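Local coordinates for protein 373aa long hypothetical citrate synthase (Sulfolobus tokodaii, PDB 1VGP) that is a putative member of the citrate synthase family, a largely helical enzyme fold whose chains associate as a dimer, at residues G217-K227 with D310-Y318. Residues are numbered along the deposited sequence; the frame is centred on the assembly and turned at random.
Sequences GANYEALKMFK and DFFSSIVFY
F226 and F311 meet edge to face where two helices of the citrate synthase fold cross. The short segments 221-227 and 310-318 pack at -78°, with their axes 8.2 Å apart at closest approach. This is buried helix packing within one chain. The loop 217-220 continues the contact past the start of the first helix.

F226 can be followed outward. Its CB leaves the helix toward 310-318, and the first torsion, with CG beside the backbone N, swings the ring toward that helix. CD2 touches CG1 and CD1 of I315, the two side chains crossing at about a right angle. CE2 reaches both CD1 of I315 and the backbone O of F311, which sits in the ring plane at the edge. CE1 touches CE2 and CZ of F311. At the tip, F226 CZ stands over one face of F311, toward the rim, 3.7 Å from F311 CZ. The ring planes of F226 and F311 are 84° apart. F252 also meets F311, and A289 of helix 281-300 packs on F226.

A222 and L223 lie over S314. The OG of S314 is turned back to the O of D310, at 3.0 Å and nearly in line with the carbonyl. That bond stays within the helix; the same OG also touches A222 CB. L223 CD1 lies over the face of Y318, 4.0 Å from the ring centroid.

Y220 lies against S313 and S314 by its CD2-CE2 edge, and meets F317 obliquely. F327 packs on both of these rings.

Two polar bonds flank the apolar packing. K227 NZ donates to Y318 OH at 3.1 Å, the lysine chain bending at its last torsion. N219 ND2 donates to D310 OD1 at 3.0 Å, on the anti side of the carboxylate and 32° out of its plane.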
ATOM      1  N   GLY A 217      14.311  12.033  -0.290  1.00 62.72           N
ATOM      2  CA  GLY A 217      13.673  13.041   0.538  1.00 63.67           C
ATOM      3  C   GLY A 217      13.084  12.510   1.830  1.00 64.67           C
ATOM      4  O   GLY A 217      13.175  11.316   2.128  1.00 66.03           O
ATOM      5  N   ALA A 218      12.468  13.409   2.595  1.00 64.97           N
ATOM      6  CA  ALA A 218      12.004  13.104   3.951  1.00 66.68           C
ATOM      7  C   ALA A 218      13.142  12.566   4.785  1.00 66.45           C
ATOM      8  O   ALA A 218      13.040  11.482   5.360  1.00 65.35           O
ATOM      9  CB  ALA A 218      10.850  12.097   3.915  1.00 66.20           C
ATOM     10  N   ASN A 219      14.236  13.318   4.850  1.00 67.22           N
ATOM     11  CA  ASN A 219      15.440  12.812   5.486  1.00 69.41           C
ATOM     12  C   ASN A 219      15.584  13.354   6.886  1.00 69.75           C
ATOM     13  O   ASN A 219      15.477  12.604   7.861  1.00 72.24           O
ATOM     14  CB  ASN A 219      16.653  13.161   4.628  1.00 71.40           C
ATOM     15  CG  ASN A 219      16.793  12.239   3.438  1.00 73.71           C
ATOM     16  OD1 ASN A 219      16.816  11.019   3.584  1.00 75.34           O
ATOM     17  ND2 ASN A 219      16.879  12.824   2.240  1.00 76.76           N
ATOM     18  N   TYR A 220      15.816  14.659   6.994  1.00 66.80           N
ATOM     19  CA  TYR A 220      15.787  15.336   8.299  1.00 63.65           C
ATOM     20  C   TYR A 220      16.928  14.885   9.204  1.00 61.52           C
ATOM     21  O   TYR A 220      16.912  15.132  10.409  1.00 59.47           O
ATOM     22  CB  TYR A 220      14.434  15.079   8.967  1.00 61.64           C
ATOM     23  CG  TYR A 220      13.286  15.356   8.035  1.00 59.96           C
ATOM     24  CD1 TYR A 220      12.361  14.362   7.723  1.00 59.91           C
ATOM     25  CD2 TYR A 220      13.151  16.601   7.422  1.00 60.42           C
ATOM     26  CE1 TYR A 220      11.330  14.601   6.817  1.00 60.90           C
ATOM     27  CE2 TYR A 220      12.131  16.851   6.518  1.00 60.73           C
ATOM     28  CZ  TYR A 220      11.224  15.851   6.216  1.00 61.22           C
ATOM     29  OH  TYR A 220      10.224  16.093   5.310  1.00 61.67           O
ATOM     30  N   GLU A 221      17.922  14.235   8.604  1.00 59.83           N
ATOM     31  CA  GLU A 221      19.162  13.926   9.297  1.00 57.51           C
ATOM     32  C   GLU A 221      19.992  15.200   9.391  1.00 54.21           C
ATOM     33  O   GLU A 221      20.949  15.278  10.163  1.00 53.91           O
ATOM     34  CB  GLU A 221      19.925  12.841   8.532  1.00 60.85           C
ATOM     35  CG  GLU A 221      19.553  11.422   8.941  1.00 66.26           C
ATOM     36  CD  GLU A 221      20.355  10.932  10.141  1.00 71.00           C
ATOM     37  OE1 GLU A 221      19.878  10.017  10.852  1.00 73.16           O
ATOM     38  OE2 GLU A 221      21.465  11.464  10.368  1.00 72.97           O
ATOM     39  N   ALA A 222      19.595  16.200   8.605  1.00 50.37           N
ATOM     40  CA  ALA A 222      20.258  17.499   8.553  1.00 47.14           C
ATOM     41  C   ALA A 222      20.179  18.260   9.868  1.00 45.68           C
ATOM     42  O   ALA A 222      21.162  18.875  10.292  1.00 45.06           O
ATOM     43  CB  ALA A 222      19.661  18.346   7.437  1.00 47.00           C
ATOM     44  N   LEU A 223      19.011  18.229  10.506  1.00 45.50           N
ATOM     45  CA  LEU A 223      18.835  18.833  11.825  1.00 44.62           C
ATOM     46  C   LEU A 223      19.793  18.195  12.823  1.00 45.57           C
ATOM     47  O   LEU A 223      20.395  18.882  13.651  1.00 43.47           O
ATOM     48  CB  LEU A 223      17.399  18.637  12.315  1.00 41.75           C
ATOM     49  CG  LEU A 223      16.724  19.766  13.106  1.00 40.05           C
ATOM     50  CD1 LEU A 223      15.794  19.143  14.133  1.00 37.33           C
ATOM     51  CD2 LEU A 223      17.746  20.654  13.784  1.00 37.12           C
ATOM     52  N   LYS A 224      19.922  16.873  12.729  1.00 47.61           N
ATOM     53  CA  LYS A 224      20.805  16.100  13.596  1.00 50.16           C
ATOM     54  C   LYS A 224      22.246  16.547  13.397  1.00 49.60           C
ATOM     55  O   LYS A 224      22.991  16.745  14.361  1.00 47.29           O
ATOM     56  CB  LYS A 224      20.677  14.603  13.283  1.00 54.00           C
ATOM     57  CG  LYS A 224      21.612  13.717  14.095  1.00 62.30           C
ATOM     58  CD  LYS A 224      21.829  12.343  13.445  1.00 67.73           C
ATOM     59  CE  LYS A 224      23.249  11.796  13.710  1.00 70.25           C
ATOM     60  NZ  LYS A 224      24.283  12.330  12.753  1.00 69.12           N
ATOM     61  N   MET A 225      22.631  16.713  12.135  1.00 49.25           N
ATOM     62  CA  MET A 225      23.968  17.183  11.807  1.00 48.15           C
ATOM     63  C   MET A 225      24.251  18.567  12.390  1.00 48.18           C
ATOM     64  O   MET A 225      25.289  18.779  13.018  1.00 48.41           O
ATOM     65  CB  MET A 225      24.151  17.209  10.294  1.00 48.34           C
ATOM     66  CG  MET A 225      25.523  17.687   9.854  1.00 48.72           C
ATOM     67  SD  MET A 225      25.592  17.942   8.079  1.00 49.81           S
ATOM     68  CE  MET A 225      24.773  19.492   7.936  1.00 45.93           C
ATOM     69  N   PHE A 226      23.335  19.512  12.187  1.00 46.31           N
ATOM     70  CA  PHE A 226      23.506  20.841  12.769  1.00 46.58           C
ATOM     71  C   PHE A 226      23.671  20.727  14.283  1.00 45.90           C
ATOM     72  O   PHE A 226      24.419  21.481  14.894  1.00 43.56           O
ATOM     73  CB  PHE A 226      22.300  21.739  12.468  1.00 46.11           C
ATOM     74  CG  PHE A 226      22.012  21.913  11.006  1.00 45.35           C
ATOM     75  CD1 PHE A 226      23.043  21.939  10.074  1.00 43.45           C
ATOM     76  CD2 PHE A 226      20.698  22.054  10.561  1.00 43.87           C
ATOM     77  CE1 PHE A 226      22.769  22.103   8.720  1.00 43.42           C
ATOM     78  CE2 PHE A 226      20.414  22.218   9.212  1.00 43.23           C
ATOM     79  CZ  PHE A 226      21.453  22.240   8.288  1.00 42.66           C
ATOM     80  N   LYS A 227      22.950  19.788  14.883  1.00 47.25           N
ATOM     81  CA  LYS A 227      22.990  19.626  16.323  1.00 48.61           C
ATOM     82  C   LYS A 227      24.366  19.159  16.787  1.00 49.21           C
ATOM     83  O   LYS A 227      24.936  19.735  17.714  1.00 47.67           O
ATOM     84  CB  LYS A 227      21.907  18.639  16.781  1.00 50.54           C
ATOM     85  CG  LYS A 227      20.545  19.300  17.064  1.00 53.21           C
ATOM     86  CD  LYS A 227      19.401  18.284  17.085  1.00 53.62           C
ATOM     87  CE  LYS A 227      18.089  18.918  17.534  1.00 54.16           C
ATOM     88  NZ  LYS A 227      18.279  19.809  18.713  1.00 56.30           N
ATOM     89  N   ASP A 310      15.286  19.391   2.047  1.00 34.84           N
ATOM     90  CA  ASP A 310      15.460  18.806   3.380  1.00 37.71           C
ATOM     91  C   ASP A 310      16.435  19.603   4.236  1.00 38.41           C
ATOM     92  O   ASP A 310      16.337  19.615   5.462  1.00 40.61           O
ATOM     93  CB  ASP A 310      15.970  17.362   3.289  1.00 37.33           C
ATOM     94  CG  ASP A 310      15.003  16.442   2.550  1.00 38.27           C
ATOM     95  OD1 ASP A 310      15.483  15.463   1.934  1.00 38.29           O
ATOM     96  OD2 ASP A 310      13.775  16.699   2.579  1.00 36.58           O
ATOM     97  N   PHE A 311      17.380  20.268   3.585  1.00 39.12           N
ATOM     98  CA  PHE A 311      18.412  21.021   4.285  1.00 38.63           C
ATOM     99  C   PHE A 311      17.830  22.134   5.150  1.00 38.71           C
ATOM    100  O   PHE A 311      18.337  22.415   6.228  1.00 39.45           O
ATOM    101  CB  PHE A 311      19.392  21.613   3.278  1.00 36.85           C
ATOM    102  CG  PHE A 311      20.591  22.252   3.904  1.00 33.89           C
ATOM    103  CD1 PHE A 311      20.603  23.615   4.176  1.00 32.35           C
ATOM    104  CD2 PHE A 311      21.713  21.493   4.224  1.00 30.86           C
ATOM    105  CE1 PHE A 311      21.719  24.224   4.753  1.00 30.53           C
ATOM    106  CE2 PHE A 311      22.838  22.093   4.806  1.00 29.40           C
ATOM    107  CZ  PHE A 311      22.837  23.464   5.070  1.00 27.78           C
ATOM    108  N   PHE A 312      16.768  22.772   4.682  1.00 38.80           N
ATOM    109  CA  PHE A 312      16.143  23.813   5.471  1.00 39.47           C
ATOM    110  C   PHE A 312      14.825  23.361   6.083  1.00 40.89           C
ATOM    111  O   PHE A 312      14.414  23.879   7.124  1.00 43.62           O
ATOM    112  CB  PHE A 312      15.916  25.063   4.624  1.00 39.60           C
ATOM    113  CG  PHE A 312      17.185  25.742   4.195  1.00 39.13           C
ATOM    114  CD1 PHE A 312      17.566  25.744   2.852  1.00 37.66           C
ATOM    115  CD2 PHE A 312      17.990  26.397   5.121  1.00 36.83           C
ATOM    116  CE1 PHE A 312      18.725  26.390   2.440  1.00 36.50           C
ATOM    117  CE2 PHE A 312      19.147  27.044   4.722  1.00 36.35           C
ATOM    118  CZ  PHE A 312      19.517  27.043   3.376  1.00 37.06           C
ATOM    119  N   SER A 313      14.157  22.403   5.453  1.00 40.91           N
ATOM    120  CA  SER A 313      12.830  22.007   5.915  1.00 42.61           C
ATOM    121  C   SER A 313      12.866  21.472   7.353  1.00 42.74           C
ATOM    122  O   SER A 313      11.885  21.588   8.094  1.00 42.77           O
ATOM    123  CB  SER A 313      12.218  20.961   4.965  1.00 41.42           C
ATOM    124  OG  SER A 313      12.692  19.659   5.239  1.00 47.05           O
ATOM    125  N   SER A 314      14.001  20.909   7.755  1.00 40.91           N
ATOM    126  CA  SER A 314      14.114  20.341   9.094  1.00 41.79           C
ATOM    127  C   SER A 314      14.376  21.394  10.172  1.00 41.00           C
ATOM    128  O   SER A 314      14.029  21.200  11.337  1.00 40.11           O
ATOM    129  CB  SER A 314      15.215  19.278   9.125  1.00 43.56           C
ATOM    130  OG  SER A 314      16.385  19.732   8.474  1.00 50.37           O
ATOM    131  N   ILE A 315      14.991  22.510   9.795  1.00 38.42           N
ATOM    132  CA  ILE A 315      15.061  23.639  10.711  1.00 37.08           C
ATOM    133  C   ILE A 315      13.660  24.213  10.891  1.00 34.72           C
ATOM    134  O   ILE A 315      13.225  24.474  12.015  1.00 33.23           O
ATOM    135  CB  ILE A 315      16.001  24.746  10.184  1.00 39.72           C
ATOM    136  CG1 ILE A 315      17.458  24.313  10.354  1.00 43.75           C
ATOM    137  CG2 ILE A 315      15.786  26.041  10.962  1.00 40.39           C
ATOM    138  CD1 ILE A 315      18.462  25.279   9.760  1.00 45.09           C
ATOM    139  N   VAL A 316      12.961  24.401   9.776  1.00 31.45           N
ATOM    140  CA  VAL A 316      11.637  25.003   9.791  1.00 31.16           C
ATOM    141  C   VAL A 316      10.639  24.183  10.613  1.00 32.31           C
ATOM    142  O   VAL A 316      10.027  24.697  11.552  1.00 31.85           O
ATOM    143  CB  VAL A 316      11.094  25.163   8.354  1.00 31.99           C
ATOM    144  CG1 VAL A 316       9.590  25.464   8.381  1.00 29.32           C
ATOM    145  CG2 VAL A 316      11.863  26.273   7.641  1.00 28.08           C
ATOM    146  N   PHE A 317      10.483  22.910  10.258  1.00 31.47           N
ATOM    147  CA  PHE A 317       9.605  22.013  10.995  1.00 33.36           C
ATOM    148  C   PHE A 317       9.904  22.099  12.495  1.00 34.74           C
ATOM    149  O   PHE A 317       8.999  22.071  13.337  1.00 35.55           O
ATOM    150  CB  PHE A 317       9.787  20.574  10.500  1.00 32.31           C
ATOM    151  CG  PHE A 317       9.132  20.290   9.168  1.00 29.33           C
ATOM    152  CD1 PHE A 317       7.975  20.958   8.778  1.00 29.65           C
ATOM    153  CD2 PHE A 317       9.671  19.338   8.306  1.00 28.05           C
ATOM    154  CE1 PHE A 317       7.357  20.687   7.547  1.00 26.46           C
ATOM    155  CE2 PHE A 317       9.064  19.060   7.078  1.00 27.88           C
ATOM    156  CZ  PHE A 317       7.907  19.734   6.696  1.00 27.06           C
ATOM    157  N   TYR A 318      11.186  22.202  12.823  1.00 35.30           N
ATOM    158  CA  TYR A 318      11.633  22.301  14.202  1.00 35.17           C
ATOM    159  C   TYR A 318      11.133  23.617  14.797  1.00 35.02           C
ATOM    160  O   TYR A 318      10.419  23.616  15.796  1.00 35.25           O
ATOM    161  CB  TYR A 318      13.160  22.231  14.234  1.00 36.46           C
ATOM    162  CG  TYR A 318      13.775  21.972  15.594  1.00 41.99           C
ATOM    163  CD1 TYR A 318      14.639  22.907  16.169  1.00 45.49           C
ATOM    164  CD2 TYR A 318      13.532  20.781  16.290  1.00 42.86           C
ATOM    165  CE1 TYR A 318      15.250  22.670  17.392  1.00 47.49           C
ATOM    166  CE2 TYR A 318      14.140  20.531  17.519  1.00 44.20           C
ATOM    167  CZ  TYR A 318      14.999  21.480  18.064  1.00 48.14           C
ATOM    168  OH  TYR A 318      15.623  21.268  19.276  1.00 50.43           O
TER